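Local coordinates for muramoyltetrapeptide carboxypeptidase (Oxalobacter formigenes OXCC13, PDB 6UUK), which probably acts as a serine-type carboxypeptidase of the S66 family, cleaving muramoyl tetrapeptides of the bacterial cell wall, at residues Asn289-Asp292 / Phe293-Leu297; Met159-Lys163 / His164-Ser168; Ser68-Gln71 / Arg72-Val76. One frame throughout, in Å; residues are numbered along the deposited sequence.

Three local contacts, on three different helices, illustrate how a helix starts, continues and ends. Contact 3 lies within helix 67-79 and contact 2 at the end of helix 155-163, both in the N-terminal family region; contact 1 opens helix 293-303 in the C-terminal one. The centres of contacts 2 and 3 are 29 Å apart, and contact 1 lies farther off, its centre 34 Å from that of contact 2, on the opposite side of the chain's centre, and 41 Å from that of contact 3. The side chain of Phe-293 in contact 1 is about 9 Å from that of Glu-246, a predicted charge-relay residue; contacts 2 and 3 lie away from the predicted catalytic residues.

Contact 1: residues Asn289-Asp292 / Phe293-Leu297; sequences NGYD and FNAML
Asp-292 and Ala-295 form an N-cap contact at the start of helix 293-303, the helix of the beta-alpha-beta crossover between the parallel strands 273-280 and 308-310. The carboxylate of Asp-292 turns back over the first turn and takes the amide hydrogen of Ala-295, with OD1 3.1 Å from Ala-295 N. The bond is nearly straight, 165° at the hydrogen, and meets OD1 close to its C-O axis. A first torsion of 48° makes this possible, because it sets CG between the backbone N and the carbonyl carbon and brings OD1 round to the helix start. The carbonyl of the same residue begins the regular pattern, its O accepting from Met-296 N at 3.2 Å. A negative charge at this end would probably also suit the helix dipole. Without the carboxylate, as with an alanine here, the Ala-295 amide would probably lose its capping acceptor and the first turn would be held less firmly. Ahead of the cap, Tyr-291 reaches across the selenomethionine Met-296: its OH lies 3.4 Å from Met-296 CG and makes a weak bond to Glu-256, while its CD2 stands 4.3 Å from the methyl CB of Ala-295. Glu-95 of the second subunit packs on both Tyr-291 and Ala-295. On the outer side of the first turn, Met-296 CE sits 3.6 Å above the ring plane of Phe-293, offset toward the rim.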
loop_
_atom_site.group_PDB
_atom_site.type_symbol
_atom_site.label_atom_id
_atom_site.label_comp_id
_atom_site.label_asym_id
_atom_site.label_seq_id
_atom_site.Cartn_x
_atom_site.Cartn_y
_atom_site.Cartn_z
ATOM N N ASN B 289 18.006 15.220 1.888
ATOM C CA ASN B 289 19.103 15.586 2.786
ATOM C C ASN B 289 19.923 14.360 3.182
ATOM O O ASN B 289 20.155 14.085 4.362
ATOM C CB ASN B 289 18.575 16.322 4.020
ATOM C CG ASN B 289 19.674 17.017 4.800
ATOM O OD1 ASN B 289 20.722 17.355 4.248
ATOM N ND2 ASN B 289 19.442 17.233 6.089
ATOM N N GLY B 290 20.361 13.611 2.173
ATOM C CA GLY B 290 21.147 12.419 2.393
ATOM C C GLY B 290 20.357 11.134 2.512
ATOM O O GLY B 290 20.966 10.061 2.611
ATOM N N TYR B 291 19.029 11.202 2.509
ATOM C CA TYR B 291 18.212 9.999 2.590
ATOM C C TYR B 291 18.152 9.322 1.228
ATOM O O TYR B 291 17.882 9.970 0.212
ATOM C CB TYR B 291 16.802 10.335 3.078
ATOM C CG TYR B 291 15.959 9.115 3.378
ATOM C CD1 TYR B 291 15.149 8.547 2.403
ATOM C CD2 TYR B 291 15.977 8.529 4.637
ATOM C CE1 TYR B 291 14.379 7.431 2.674
ATOM C CE2 TYR B 291 15.211 7.413 4.917
ATOM C CZ TYR B 291 14.414 6.869 3.933
ATOM O OH TYR B 291 13.650 5.758 4.208
ATOM N N ASP B 292 18.400 8.017 1.212
ATOM C CA ASP B 292 18.397 7.246 -0.024
ATOM C C ASP B 292 18.154 5.781 0.332
ATOM O O ASP B 292 17.573 5.477 1.381
ATOM C CB ASP B 292 19.711 7.466 -0.792
ATOM C CG ASP B 292 20.935 7.315 0.090
ATOM O OD1 ASP B 292 20.776 6.958 1.276
ATOM O OD2 ASP B 292 22.056 7.558 -0.401
ATOM N N PHE B 293 18.597 4.874 -0.541
ATOM C CA PHE B 293 18.417 3.451 -0.279
ATOM C C PHE B 293 19.368 2.957 0.802
ATOM O O PHE B 293 19.003 2.074 1.586
ATOM C CB PHE B 293 18.611 2.651 -1.568
ATOM C CG PHE B 293 17.940 1.307 -1.556
ATOM C CD1 PHE B 293 16.672 1.148 -2.089
ATOM C CD2 PHE B 293 18.577 0.202 -1.013
ATOM C CE1 PHE B 293 16.050 -0.086 -2.082
ATOM C CE2 PHE B 293 17.959 -1.035 -1.002
ATOM C CZ PHE B 293 16.694 -1.177 -1.538
ATOM N N ASN B 294 20.581 3.510 0.865
ATOM C CA ASN B 294 21.535 3.083 1.883
ATOM C C ASN B 294 21.091 3.517 3.274
ATOM O O ASN B 294 21.191 2.743 4.232
ATOM C CB ASN B 294 22.925 3.635 1.568
ATOM C CG ASN B 294 23.524 3.031 0.314
ATOM O OD1 ASN B 294 23.280 1.869 -0.010
ATOM N ND2 ASN B 294 24.317 3.821 -0.399
ATOM N N ALA B 295 20.602 4.753 3.404
ATOM C CA ALA B 295 20.123 5.224 4.700
ATOM C C ALA B 295 18.871 4.477 5.138
ATOM O O ALA B 295 18.634 4.319 6.342
ATOM C CB ALA B 295 19.855 6.728 4.649
HETATM N N MSE B 296 18.065 4.016 4.188
HETATM C CA MSE B 296 16.873 3.239 4.501
HETATM C C MSE B 296 17.256 1.813 4.879
HETATM O O MSE B 296 16.689 1.230 5.804
HETATM C CB MSE B 296 15.908 3.238 3.313
HETATM C CG MSE B 296 14.601 2.505 3.565
HETATM SE SE MSE B 296 14.661 0.596 3.157
HETATM C CE MSE B 296 14.894 0.710 1.225
ATOM N N LEU B 297 18.225 1.258 4.148
ATOM C CA LEU B 297 18.676 -0.102 4.425
ATOM C C LEU B 297 19.350 -0.194 5.788
ATOM O O LEU B 297 19.182 -1.188 6.506
ATOM C CB LEU B 297 19.626 -0.569 3.321
ATOM C CG LEU B 297 20.128 -2.011 3.390
ATOM C CD1 LEU B 297 18.977 -2.989 3.213
ATOM C CD2 LEU B 297 21.204 -2.244 2.341
#

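Contact 2: residues Met159-Lys163 / His164-Ser168; sequences MALLK and HGAVS
A Schellman motif ends helix 155-163, and Leu-161, Leu-162, Gly-165 and Ala-166 make it. The amide of Ala-166 reaches back to Leu-161 O at 2.7 Å, approaching from above the carbonyl plane, and inside that loop Gly-165 N makes a weaker bond to Leu-162 O at 3.2 Å. Gly-165 turns the chain with a phi of 91°, where a CB would be pressed against His-164 O. The hydrophobic pair that goes with this motif spans the same two ends: Ala-166 CB lies 3.8 Å from Leu-161 CB and 4.0 Å from its CD2 branch, with Phe-138 and Leu-141 of helix 138-142 against Leu-161. His-164 adds a side-chain bond. Its CG stands beside its own backbone N (chi1 -65°), which turns the ring edge toward the last turn, and ND1 gives its hydrogen to Ala-160 O at 2.7 Å, the oxygen tilted 24° from the ring plane. His-164 N divides itself between two weak bonds, to Ala-160 O and to Leu-161 O. The carbonyls of Ala-160, Leu-161 and Leu-162 are thereby met by donors from residues 164-166, and the partial negative charge at this helix end, together with the ND1 bond, would probably favour the protonated imidazole somewhat.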
loop_
_atom_site.group_PDB
_atom_site.type_symbol
_atom_site.label_atom_id
_atom_site.label_comp_id
_atom_site.label_asym_id
_atom_site.label_seq_id
_atom_site.Cartn_x
_atom_site.Cartn_y
_atom_site.Cartn_z
HETATM N N MSE B 159 0.214 -15.568 -4.250
HETATM C CA MSE B 159 0.120 -15.691 -2.800
HETATM C C MSE B 159 -1.065 -16.566 -2.405
HETATM O O MSE B 159 -0.979 -17.359 -1.468
HETATM C CB MSE B 159 0.002 -14.314 -2.143
HETATM C CG MSE B 159 1.242 -13.442 -2.282
HETATM SE SE MSE B 159 2.864 -14.285 -1.596
HETATM C CE MSE B 159 3.613 -14.934 -3.276
ATOM N N ALA B 160 -2.176 -16.415 -3.131
ATOM C CA ALA B 160 -3.340 -17.255 -2.871
ATOM C C ALA B 160 -3.076 -18.706 -3.248
ATOM O O ALA B 160 -3.587 -19.618 -2.586
ATOM C CB ALA B 160 -4.557 -16.718 -3.624
ATOM N N LEU B 161 -2.291 -18.941 -4.302
ATOM C CA LEU B 161 -1.869 -20.302 -4.616
ATOM C C LEU B 161 -0.999 -20.873 -3.506
ATOM O O LEU B 161 -1.158 -22.035 -3.113
ATOM C CB LEU B 161 -1.117 -20.332 -5.947
ATOM C CG LEU B 161 -1.949 -20.325 -7.228
ATOM C CD1 LEU B 161 -1.040 -20.453 -8.439
ATOM C CD2 LEU B 161 -2.972 -21.448 -7.202
ATOM N N LEU B 162 -0.069 -20.069 -2.986
ATOM C CA LEU B 162 0.760 -20.520 -1.876
ATOM C C LEU B 162 -0.054 -20.667 -0.597
ATOM O O LEU B 162 0.290 -21.481 0.267
ATOM C CB LEU B 162 1.923 -19.552 -1.663
ATOM C CG LEU B 162 2.985 -19.987 -0.656
ATOM C CD1 LEU B 162 3.596 -21.319 -1.067
ATOM C CD2 LEU B 162 4.052 -18.922 -0.526
ATOM N N LYS B 163 -1.133 -19.891 -0.460
ATOM C CA LYS B 163 -2.020 -20.057 0.687
ATOM C C LYS B 163 -2.693 -21.423 0.673
ATOM O O LYS B 163 -3.026 -21.964 1.734
ATOM C CB LYS B 163 -3.066 -18.942 0.701
ATOM C CG LYS B 163 -3.941 -18.917 1.943
ATOM C CD LYS B 163 -3.109 -18.713 3.199
ATOM C CE LYS B 163 -3.977 -18.717 4.445
ATOM N NZ LYS B 163 -3.169 -18.532 5.682
ATOM N N HIS B 164 -2.893 -21.997 -0.512
ATOM C CA HIS B 164 -3.476 -23.323 -0.658
ATOM C C HIS B 164 -2.427 -24.406 -0.873
ATOM O O HIS B 164 -2.788 -25.580 -1.010
ATOM C CB HIS B 164 -4.482 -23.334 -1.814
ATOM C CG HIS B 164 -5.678 -22.464 -1.584
ATOM N ND1 HIS B 164 -5.588 -21.096 -1.432
ATOM C CD2 HIS B 164 -6.994 -22.767 -1.479
ATOM C CE1 HIS B 164 -6.796 -20.595 -1.243
ATOM N NE2 HIS B 164 -7.667 -21.587 -1.268
ATOM N N GLY B 165 -1.147 -24.046 -0.910
ATOM C CA GLY B 165 -0.089 -25.031 -1.027
ATOM C C GLY B 165 0.310 -25.345 -2.453
ATOM O O GLY B 165 0.597 -26.501 -2.781
ATOM N N ALA B 166 0.339 -24.327 -3.310
ATOM C CA ALA B 166 0.710 -24.480 -4.710
ATOM C C ALA B 166 1.966 -23.668 -4.989
ATOM O O ALA B 166 2.041 -22.489 -4.623
ATOM C CB ALA B 166 -0.428 -24.038 -5.634
ATOM N N VAL B 167 2.944 -24.296 -5.632
ATOM C CA VAL B 167 4.209 -23.646 -5.951
ATOM C C VAL B 167 4.062 -22.918 -7.280
ATOM O O VAL B 167 3.736 -23.532 -8.302
ATOM C CB VAL B 167 5.360 -24.661 -6.005
ATOM C CG1 VAL B 167 6.627 -23.996 -6.522
ATOM C CG2 VAL B 167 5.594 -25.272 -4.634
ATOM N N SER B 168 4.297 -21.612 -7.265
ATOM C CA SER B 168 4.293 -20.780 -8.457
ATOM C C SER B 168 5.706 -20.272 -8.723
ATOM O O SER B 168 6.634 -20.510 -7.946
ATOM C CB SER B 168 3.301 -19.626 -8.303
ATOM O OG SER B 168 3.548 -18.901 -7.112
#

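Contact 3: residues Ser68-Gln71 / Arg72-Val76; sequences SDLQ and RAIGV
Leu-70 and Ile-74 pack one turn apart on the inner side of helix 67-79, whereas Asp-69 and Arg-72 pair beside them on a flank that runs out to solvent. On the tight side, Ile-74 N bonds to Leu-70 O at 2.9 Å, nearly in line with the carbonyl, and Ile-74 CG1 presses against that same oxygen at 3.2 Å. The two side chains cross at a slant, with Leu-70 CG 4.1 Å from the terminal CD1 of Ile-74. Ala-73, held by its amide to Asp-69 O at 3.0 Å, adds a small buried methyl.

The polar side is slacker. Arg-72 runs out extended and then bends at chi3 (62°), which carries its guanidinium back over the preceding turn, alongside Asp-69, with Asp-69 O above the centre of one face. The salt bridge includes a long, weak hydrogen bond: NH2 of Arg-72 is 3.3 Å from OD1 of Asp-69, and the planes of guanidinium and carboxylate are 61° apart, far from a flat two-pronged pairing. Ser-68 OG donates to the same OD1 at 3.2 Å from above the carboxylate plane, so this oxygen has two partners. A firmer hold on Arg-72 comes from Thr-179 O, which also accepts from NH2. Gln-71, exposed, contributes mainly its backbone, its O accepting from Gly-75 N at 3.3 Å.

The helix is the crossover of a beta-alpha-beta unit between the parallel strands 55-59 and 83-86: Ile-74 rests on Val-84, Leu-70 on Asn-86, and Ile-174 of helix 174-177 touches both Leu-70 and Ala-73.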
loop_
_atom_site.group_PDB
_atom_site.type_symbol
_atom_site.label_atom_id
_atom_site.label_comp_id
_atom_site.label_asym_id
_atom_site.label_seq_id
_atom_site.Cartn_x
_atom_site.Cartn_y
_atom_site.Cartn_z
ATOM N N SER B 68 -0.600 -6.697 -31.893
ATOM C CA SER B 68 0.651 -6.745 -32.643
ATOM C C SER B 68 1.797 -7.255 -31.778
ATOM O O SER B 68 2.624 -8.049 -32.240
ATOM C CB SER B 68 0.978 -5.363 -33.203
ATOM O OG SER B 68 1.077 -4.402 -32.166
ATOM N N ASP B 69 1.862 -6.808 -30.522
ATOM C CA ASP B 69 2.940 -7.244 -29.642
ATOM C C ASP B 69 2.755 -8.696 -29.215
ATOM O O ASP B 69 3.733 -9.444 -29.105
ATOM C CB ASP B 69 3.021 -6.329 -28.420
ATOM C CG ASP B 69 3.340 -4.893 -28.788
ATOM O OD1 ASP B 69 3.431 -4.594 -29.997
ATOM O OD2 ASP B 69 3.502 -4.064 -27.868
ATOM N N LEU B 70 1.508 -9.112 -28.977
ATOM C CA LEU B 70 1.257 -10.482 -28.539
ATOM C C LEU B 70 1.648 -11.489 -29.612
ATOM O O LEU B 70 2.256 -12.523 -29.310
ATOM C CB LEU B 70 -0.214 -10.649 -28.158
ATOM C CG LEU B 70 -0.651 -12.062 -27.766
ATOM C CD1 LEU B 70 0.143 -12.562 -26.567
ATOM C CD2 LEU B 70 -2.145 -12.106 -27.482
ATOM N N GLN B 71 1.310 -11.206 -30.873
ATOM C CA GLN B 71 1.652 -12.126 -31.954
ATOM C C GLN B 71 3.159 -12.259 -32.124
ATOM O O GLN B 71 3.647 -13.328 -32.507
ATOM C CB GLN B 71 1.004 -11.664 -33.259
ATOM C CG GLN B 71 -0.511 -11.790 -33.269
ATOM C CD GLN B 71 -1.141 -11.168 -34.500
ATOM O OE1 GLN B 71 -0.652 -10.165 -35.021
ATOM N NE2 GLN B 71 -2.229 -11.763 -34.974
ATOM N N ARG B 72 3.911 -11.193 -31.844
ATOM C CA ARG B 72 5.366 -11.291 -31.873
ATOM C C ARG B 72 5.883 -12.085 -30.681
ATOM O O ARG B 72 6.870 -12.823 -30.798
ATOM C CB ARG B 72 5.984 -9.894 -31.901
ATOM C CG ARG B 72 7.506 -9.879 -31.872
ATOM C CD ARG B 72 8.059 -8.460 -31.926
ATOM N NE ARG B 72 7.649 -7.656 -30.778
ATOM C CZ ARG B 72 6.662 -6.765 -30.800
ATOM N NH1 ARG B 72 5.976 -6.557 -31.916
ATOM N NH2 ARG B 72 6.361 -6.079 -29.705
ATOM N N ALA B 73 5.226 -11.955 -29.525
ATOM C CA ALA B 73 5.638 -12.711 -28.348
ATOM C C ALA B 73 5.380 -14.201 -28.529
ATOM O O ALA B 73 6.160 -15.034 -28.052
ATOM C CB ALA B 73 4.912 -12.189 -27.110
ATOM N N ILE B 74 4.288 -14.555 -29.210
ATOM C CA ILE B 74 3.995 -15.962 -29.467
ATOM C C ILE B 74 5.048 -16.565 -30.390
ATOM O O ILE B 74 5.447 -17.724 -30.227
ATOM C CB ILE B 74 2.575 -16.114 -30.042
ATOM C CG1 ILE B 74 1.536 -15.634 -29.026
ATOM C CG2 ILE B 74 2.302 -17.557 -30.437
ATOM C CD1 ILE B 74 0.111 -15.705 -29.528
ATOM N N GLY B 75 5.521 -15.786 -31.367
ATOM C CA GLY B 75 6.565 -16.273 -32.251
ATOM C C GLY B 75 7.866 -16.565 -31.532
ATOM O O GLY B 75 8.605 -17.473 -31.921
ATOM N N VAL B 76 8.167 -15.803 -30.478
ATOM C CA VAL B 76 9.359 -16.075 -29.680
ATOM C C VAL B 76 9.208 -17.399 -28.941
ATOM O O VAL B 76 10.121 -18.232 -28.932
ATOM C CB VAL B 76 9.632 -14.913 -28.709
ATOM C CG1 VAL B 76 10.844 -15.221 -27.841
ATOM C CG2 VAL B 76 9.837 -13.617 -29.477
#